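Local coordinates for protein P domain of VP1 (Norovirus Hu/GI.7/TCH-060/USA/2003, PDB 4P26) that forms the protruding domain of a human norovirus capsid protein and binds N-acetylgalactosamine and fucose sugars, consistent with recognition of histo-blood group antigens on host cells, at residues Ala91-Ala96 with Ser185-Pro190; Cys106-Ser111 with Gly156-Val161. One frame throughout, in Å; residues are numbered along the deposited sequence.

Interaction 1: residues Ala91-Ala96 with Ser185-Pro190; sequences AFESPA and STHLAP
The imidazole of His187 lies against the backbone of Phe92 and Glu93, and two of its contacts fall on the same ring face. The first is a CH-pi contact: Glu93 CA stands 3.8 Å from the centroid of the His187 ring, 27° off the normal. The second is polar in composition, Phe92 O coming within 3.2 Å of His187 NE2, but the geometry is wrong for a hydrogen bond, since the oxygen stands over the ring. With CG of His187 anti to its own carbonyl carbon (chi1 -52°), the ring is laid over the turning backbone at Phe92-Glu93. The side chain of Glu93 climbs past the ring, CG passing 3.7 Å from His187 ND1, while its carboxylate travels on; Glu93 OE2 and His187 ND1 remain 4.8 Å apart.

Both segments are irregular loop. Segment 91-96 belongs to the connection between strands 77-82 and 107-114; the long connection between strands 153-162 and 200-207 contributes the other. Their meeting at the surface of the protruding domain shows how two loops can dock without any hydrogen bond between them.

Pro95 makes the second group of contacts. Its CA approaches Thr186 O at 3.1 Å in a CA-H...O contact, bent to 121° at the hydrogen. Apolar packing is slight, Pro95 CG meeting Leu188 CD2 at 4.0 Å. Hydrogen bonds are found instead to neighbouring loops: Ser94 O is bonded to His138 ND1, and Ala189 N to Gln42 OE1. Tyr178 packs against both Pro95 and Leu188.

Interaction 2: residues Cys106-Ser111 with Gly156-Val161; sequences CDWHVS and GTLAWV. With A2G (2-acetamido-2-deoxy-alpha-D-galactopyranose), chain E.
The rings of His109 and Trp160 lie face to face, the imidazole over the six-membered ring of the indole with centroids 3.7 Å apart and planes 16° from parallel. His109 CB extends the overlap, resting on the face of the five-membered ring of Trp160, 3.6 Å from its centroid. Trp160 reaches this place with CG lodged between its backbone N and carbonyl carbon (chi1 57°). The sugar A2G meets both rings at their edges: its O3 lies in the plane of the imidazole, 3.0 Å from His109 NE2, and its methyl C8 lies in the indole plane, 3.4 Å from Trp160 CH2. On the other face of the sheet, Leu158 CD1 packs on Trp108 CB at 3.6 Å, the two side chains crossing at about a right angle, while Val161 runs alongside Trp108.

Strands 107-114 and 153-162 are antiparallel neighbours here, and a classic beta bulge interrupts their register: Ala159 and Trp160 both face His109. His109 O accepts from Ala159 N at 2.8 Å and weakly from Trp160 N at 3.4 Å, whereas His109 N donates to Trp160 O. Beyond the bulge, Ser111 and Thr157 exchange a reciprocal pair of backbone bonds.

Asp107 OD2 accepts the hydrogen bond from A2G O3 at 2.9 Å, and Ser162 OG and Pro163 O also bond the sugar. Asp128 OD1 holds His109 ND1 and Ser162 OG holds NE2, fixing the ring's rotation from both nitrogens. The chemistry is consistent with a site whose side chains are held in place by their own bonds: a second-shell aspartate orients the histidine, the stack on Trp160 supports one face of the ring, and the carboxylate of Asp107 reads the O3 hydroxyl while the indole edge meets the acetamido methyl.

Interaction 1 is a surface contact between loops, whereas interaction 2 is buried between neighbouring strands of the six-stranded antiparallel sheet. Their centres are 22 Å apart and they do not touch, yet interaction 2 is nested along the chain inside the loop that interaction 1 closes. Loops before strand 107-114 and after strand 153-162 carry the chain between the two contacts. Chemistry follows position. Where the loops meet, a single ring lies on backbone and weak CH contacts replace hydrogen bonds; between the strands, backbone bonding fixes the register and paired rings stack beside a bound sugar that interaction 1 does not touch.

Interaction 1: residues Ala91-Ala96 with Ser185-Pro190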
loop_
_atom_site.group_PDB
_atom_site.type_symbol
_atom_site.label_atom_id
_atom_site.label_comp_id
_atom_site.label_asym_id
_atom_site.label_seq_id
_atom_site.Cartn_x
_atom_site.Cartn_y
_atom_site.Cartn_z
ATOM N N ALA A 91 1.033 -0.496 25.292
ATOM C CA ALA A 91 2.322 -1.176 25.379
ATOM C C ALA A 91 2.118 -2.580 25.942
ATOM O O ALA A 91 1.764 -2.749 27.107
ATOM C CB ALA A 91 3.284 -0.388 26.244
ATOM N N PHE A 92 2.320 -3.584 25.098
ATOM C CA PHE A 92 2.079 -4.962 25.492
ATOM C C PHE A 92 3.182 -5.865 24.955
ATOM O O PHE A 92 4.230 -5.998 25.584
ATOM C CB PHE A 92 0.692 -5.429 25.034
ATOM C CG PHE A 92 0.422 -6.881 25.306
ATOM C CD1 PHE A 92 0.607 -7.409 26.575
ATOM C CD2 PHE A 92 -0.008 -7.720 24.292
ATOM C CE1 PHE A 92 0.364 -8.748 26.827
ATOM C CE2 PHE A 92 -0.253 -9.060 24.535
ATOM C CZ PHE A 92 -0.066 -9.574 25.804
ATOM N N GLU A 93 2.964 -6.479 23.797
ATOM C CA GLU A 93 3.979 -7.366 23.241
ATOM C C GLU A 93 4.388 -6.961 21.829
ATOM O O GLU A 93 4.651 -7.808 20.976
ATOM C CB GLU A 93 3.551 -8.842 23.327
ATOM C CG GLU A 93 3.445 -9.346 24.772
ATOM C CD GLU A 93 3.407 -10.865 24.905
ATOM O OE1 GLU A 93 3.257 -11.568 23.883
ATOM O OE2 GLU A 93 3.532 -11.356 26.049
ATOM N N SER A 94 4.454 -5.653 21.596
ATOM C CA SER A 94 4.953 -5.127 20.326
ATOM C C SER A 94 5.888 -3.936 20.556
ATOM O O SER A 94 5.759 -3.234 21.548
ATOM C CB SER A 94 3.788 -4.725 19.419
ATOM O OG SER A 94 2.753 -5.691 19.488
ATOM N N PRO A 95 6.839 -3.716 19.634
ATOM C CA PRO A 95 7.787 -2.600 19.734
ATOM C C PRO A 95 7.140 -1.228 19.623
ATOM O O PRO A 95 7.703 -0.276 20.155
ATOM C CB PRO A 95 8.710 -2.817 18.531
ATOM C CG PRO A 95 8.629 -4.282 18.257
ATOM C CD PRO A 95 7.200 -4.644 18.547
ATOM N N ALA A 96 5.997 -1.140 18.940
ATOM C CA ALA A 96 5.378 0.135 18.590
ATOM C C ALA A 96 4.004 -0.146 17.973
ATOM O O ALA A 96 3.641 -1.308 17.821
ATOM C CB ALA A 96 6.276 0.890 17.594
ATOM N N SER A 185 12.252 -3.911 27.665
ATOM C CA SER A 185 12.107 -4.993 26.707
ATOM C C SER A 185 11.057 -4.580 25.695
ATOM O O SER A 185 9.920 -4.269 26.052
ATOM C CB SER A 185 11.689 -6.285 27.410
ATOM O OG SER A 185 10.388 -6.167 27.961
ATOM N N THR A 186 11.448 -4.566 24.430
ATOM C CA THR A 186 10.595 -4.024 23.367
ATOM C C THR A 186 9.912 -5.082 22.493
ATOM O O THR A 186 9.219 -4.735 21.533
ATOM C CB THR A 186 11.358 -3.019 22.471
ATOM O OG1 THR A 186 12.505 -3.657 21.901
ATOM C CG2 THR A 186 11.809 -1.809 23.285
ATOM N N HIS A 187 10.112 -6.358 22.824
ATOM C CA HIS A 187 9.423 -7.469 22.151
ATOM C C HIS A 187 9.677 -7.516 20.638
ATOM O O HIS A 187 8.752 -7.649 19.832
ATOM C CB HIS A 187 7.921 -7.419 22.450
ATOM C CG HIS A 187 7.604 -7.332 23.912
ATOM N ND1 HIS A 187 6.991 -8.354 24.603
ATOM C CD2 HIS A 187 7.825 -6.346 24.815
ATOM C CE1 HIS A 187 6.845 -8.002 25.868
ATOM N NE2 HIS A 187 7.343 -6.789 26.024
ATOM N N LEU A 188 10.943 -7.416 20.263
ATOM C CA LEU A 188 11.331 -7.354 18.861
ATOM C C LEU A 188 11.137 -8.683 18.149
ATOM O O LEU A 188 11.279 -9.745 18.757
ATOM C CB LEU A 188 12.804 -6.973 18.761
ATOM C CG LEU A 188 13.182 -5.652 19.422
ATOM C CD1 LEU A 188 14.694 -5.526 19.487
ATOM C CD2 LEU A 188 12.577 -4.507 18.626
ATOM N N ALA A 189 10.804 -8.619 16.865
ATOM C CA ALA A 189 10.950 -9.782 16.000
ATOM C C ALA A 189 12.418 -10.190 16.045
ATOM O O ALA A 189 13.298 -9.332 16.055
ATOM C CB ALA A 189 10.540 -9.438 14.577
ATOM N N PRO A 190 12.694 -11.501 16.077
ATOM C CA PRO A 190 14.073 -11.973 16.272
ATOM C C PRO A 190 14.961 -11.712 15.053
ATOM O O PRO A 190 14.434 -11.471 13.966
ATOM C CB PRO A 190 13.894 -13.480 16.500
ATOM C CG PRO A 190 12.631 -13.815 15.776
ATOM C CD PRO A 190 11.738 -12.614 15.942
#

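Interaction 2: residues Cys106-Ser111 with Gly156-Val161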
loop_
_atom_site.group_PDB
_atom_site.type_symbol
_atom_site.label_atom_id
_atom_site.label_comp_id
_atom_site.label_asym_id
_atom_site.label_seq_id
_atom_site.Cartn_x
_atom_site.Cartn_y
_atom_site.Cartn_z
ATOM N N CYS A 106 18.222 7.400 12.170
ATOM C CA CYS A 106 18.140 8.539 11.266
ATOM C C CYS A 106 16.984 9.455 11.666
ATOM O O CYS A 106 16.127 9.070 12.464
ATOM C CB CYS A 106 17.948 8.061 9.820
ATOM S SG CYS A 106 16.490 7.011 9.565
ATOM N N ASP A 107 16.966 10.665 11.109
ATOM C CA ASP A 107 15.805 11.550 11.231
ATOM C C ASP A 107 14.696 11.100 10.288
ATOM O O ASP A 107 14.964 10.648 9.174
ATOM C CB ASP A 107 16.191 12.994 10.915
ATOM C CG ASP A 107 16.831 13.706 12.092
ATOM O OD1 ASP A 107 17.345 13.033 13.018
ATOM O OD2 ASP A 107 16.830 14.955 12.081
ATOM N N TRP A 108 13.449 11.208 10.739
ATOM C CA TRP A 108 12.307 10.918 9.880
ATOM C C TRP A 108 11.597 12.214 9.566
ATOM O O TRP A 108 11.586 13.146 10.371
ATOM C CB TRP A 108 11.300 9.978 10.545
ATOM C CG TRP A 108 11.789 8.595 10.813
ATOM C CD1 TRP A 108 12.929 8.017 10.342
ATOM C CD2 TRP A 108 11.151 7.615 11.645
ATOM N NE1 TRP A 108 13.036 6.727 10.819
ATOM C CE2 TRP A 108 11.961 6.461 11.628
ATOM C CE3 TRP A 108 9.973 7.605 12.405
ATOM C CZ2 TRP A 108 11.630 5.304 12.332
ATOM C CZ3 TRP A 108 9.645 6.453 13.112
ATOM C CH2 TRP A 108 10.473 5.318 13.066
ATOM N N HIS A 109 10.990 12.259 8.391
ATOM C CA HIS A 109 10.143 13.377 8.029
ATOM C C HIS A 109 8.808 12.800 7.587
ATOM O O HIS A 109 8.716 12.130 6.557
ATOM C CB HIS A 109 10.838 14.228 6.968
ATOM C CG HIS A 109 12.205 14.665 7.389
ATOM N ND1 HIS A 109 12.416 15.752 8.212
ATOM C CD2 HIS A 109 13.424 14.116 7.172
ATOM C CE1 HIS A 109 13.710 15.881 8.446
ATOM N NE2 HIS A 109 14.344 14.898 7.830
ATOM N N VAL A 110 7.790 13.030 8.417
ATOM C CA VAL A 110 6.501 12.357 8.298
ATOM C C VAL A 110 5.416 13.369 7.934
ATOM O O VAL A 110 5.213 14.349 8.652
ATOM C CB VAL A 110 6.119 11.658 9.634
ATOM C CG1 VAL A 110 4.883 10.788 9.455
ATOM C CG2 VAL A 110 7.286 10.814 10.151
ATOM N N SER A 111 4.732 13.135 6.816
ATOM C CA SER A 111 3.702 14.053 6.347
ATOM C C SER A 111 2.339 13.630 6.878
ATOM O O SER A 111 1.839 12.555 6.525
ATOM C CB SER A 111 3.682 14.103 4.815
ATOM O OG SER A 111 2.830 15.139 4.343
ATOM N N GLY A 156 -0.421 10.110 9.317
ATOM C CA GLY A 156 0.523 10.364 8.252
ATOM C C GLY A 156 1.431 9.232 7.821
ATOM O O GLY A 156 1.354 8.112 8.340
ATOM N N THR A 157 2.298 9.547 6.865
ATOM C CA THR A 157 3.163 8.562 6.225
ATOM C C THR A 157 4.592 9.081 6.166
ATOM O O THR A 157 4.820 10.270 5.909
ATOM C CB THR A 157 2.684 8.255 4.777
ATOM O OG1 THR A 157 1.312 7.831 4.791
ATOM C CG2 THR A 157 3.537 7.166 4.141
ATOM N N LEU A 158 5.549 8.190 6.409
ATOM C CA LEU A 158 6.956 8.518 6.249
ATOM C C LEU A 158 7.208 9.005 4.819
ATOM O O LEU A 158 6.959 8.281 3.852
ATOM C CB LEU A 158 7.828 7.291 6.561
ATOM C CG LEU A 158 9.345 7.507 6.530
ATOM C CD1 LEU A 158 9.791 8.445 7.663
ATOM C CD2 LEU A 158 10.090 6.178 6.601
ATOM N N ALA A 159 7.696 10.236 4.692
ATOM C CA ALA A 159 7.915 10.841 3.380
ATOM C C ALA A 159 9.359 10.685 2.920
ATOM O O ALA A 159 9.618 10.352 1.759
ATOM C CB ALA A 159 7.521 12.318 3.402
ATOM N N TRP A 160 10.296 10.944 3.828
ATOM C CA TRP A 160 11.717 10.790 3.534
ATOM C C TRP A 160 12.548 10.723 4.810
ATOM O O TRP A 160 12.054 11.050 5.895
ATOM C CB TRP A 160 12.219 11.915 2.618
ATOM C CG TRP A 160 12.008 13.336 3.124
ATOM C CD1 TRP A 160 10.827 14.032 3.157
ATOM C CD2 TRP A 160 13.016 14.238 3.609
ATOM N NE1 TRP A 160 11.036 15.305 3.648
ATOM C CE2 TRP A 160 12.369 15.456 3.931
ATOM C CE3 TRP A 160 14.398 14.133 3.807
ATOM C CZ2 TRP A 160 13.058 16.556 4.442
ATOM C CZ3 TRP A 160 15.083 15.231 4.314
ATOM C CH2 TRP A 160 14.409 16.427 4.625
ATOM N N VAL A 161 13.799 10.288 4.683
ATOM C CA VAL A 161 14.690 10.182 5.839
ATOM C C VAL A 161 16.024 10.880 5.577
ATOM O O VAL A 161 16.420 11.081 4.427
ATOM C CB VAL A 161 14.948 8.714 6.244
ATOM C CG1 VAL A 161 13.626 8.005 6.570
ATOM C CG2 VAL A 161 15.694 7.980 5.135
HETATM O O5 A2G E . 20.137 18.028 8.429
HETATM C C1 A2G E . 18.935 18.811 8.460
HETATM C C2 A2G E . 17.728 17.895 8.353
HETATM N N2 A2G E . 16.497 18.696 8.392
HETATM C C3 A2G E . 17.732 16.913 9.514
HETATM O O3 A2G E . 16.671 15.963 9.341
HETATM C C4 A2G E . 19.065 16.184 9.557
HETATM O O4 A2G E . 19.198 15.361 8.389
HETATM C C5 A2G E . 20.197 17.197 9.597
HETATM C C6 A2G E . 21.538 16.462 9.633
HETATM O O6 A2G E . 22.601 17.400 9.445
HETATM C C7 A2G E . 15.889 19.120 7.275
HETATM O O7 A2G E . 14.859 19.792 7.265
HETATM C C8 A2G E . 16.573 18.706 5.970
#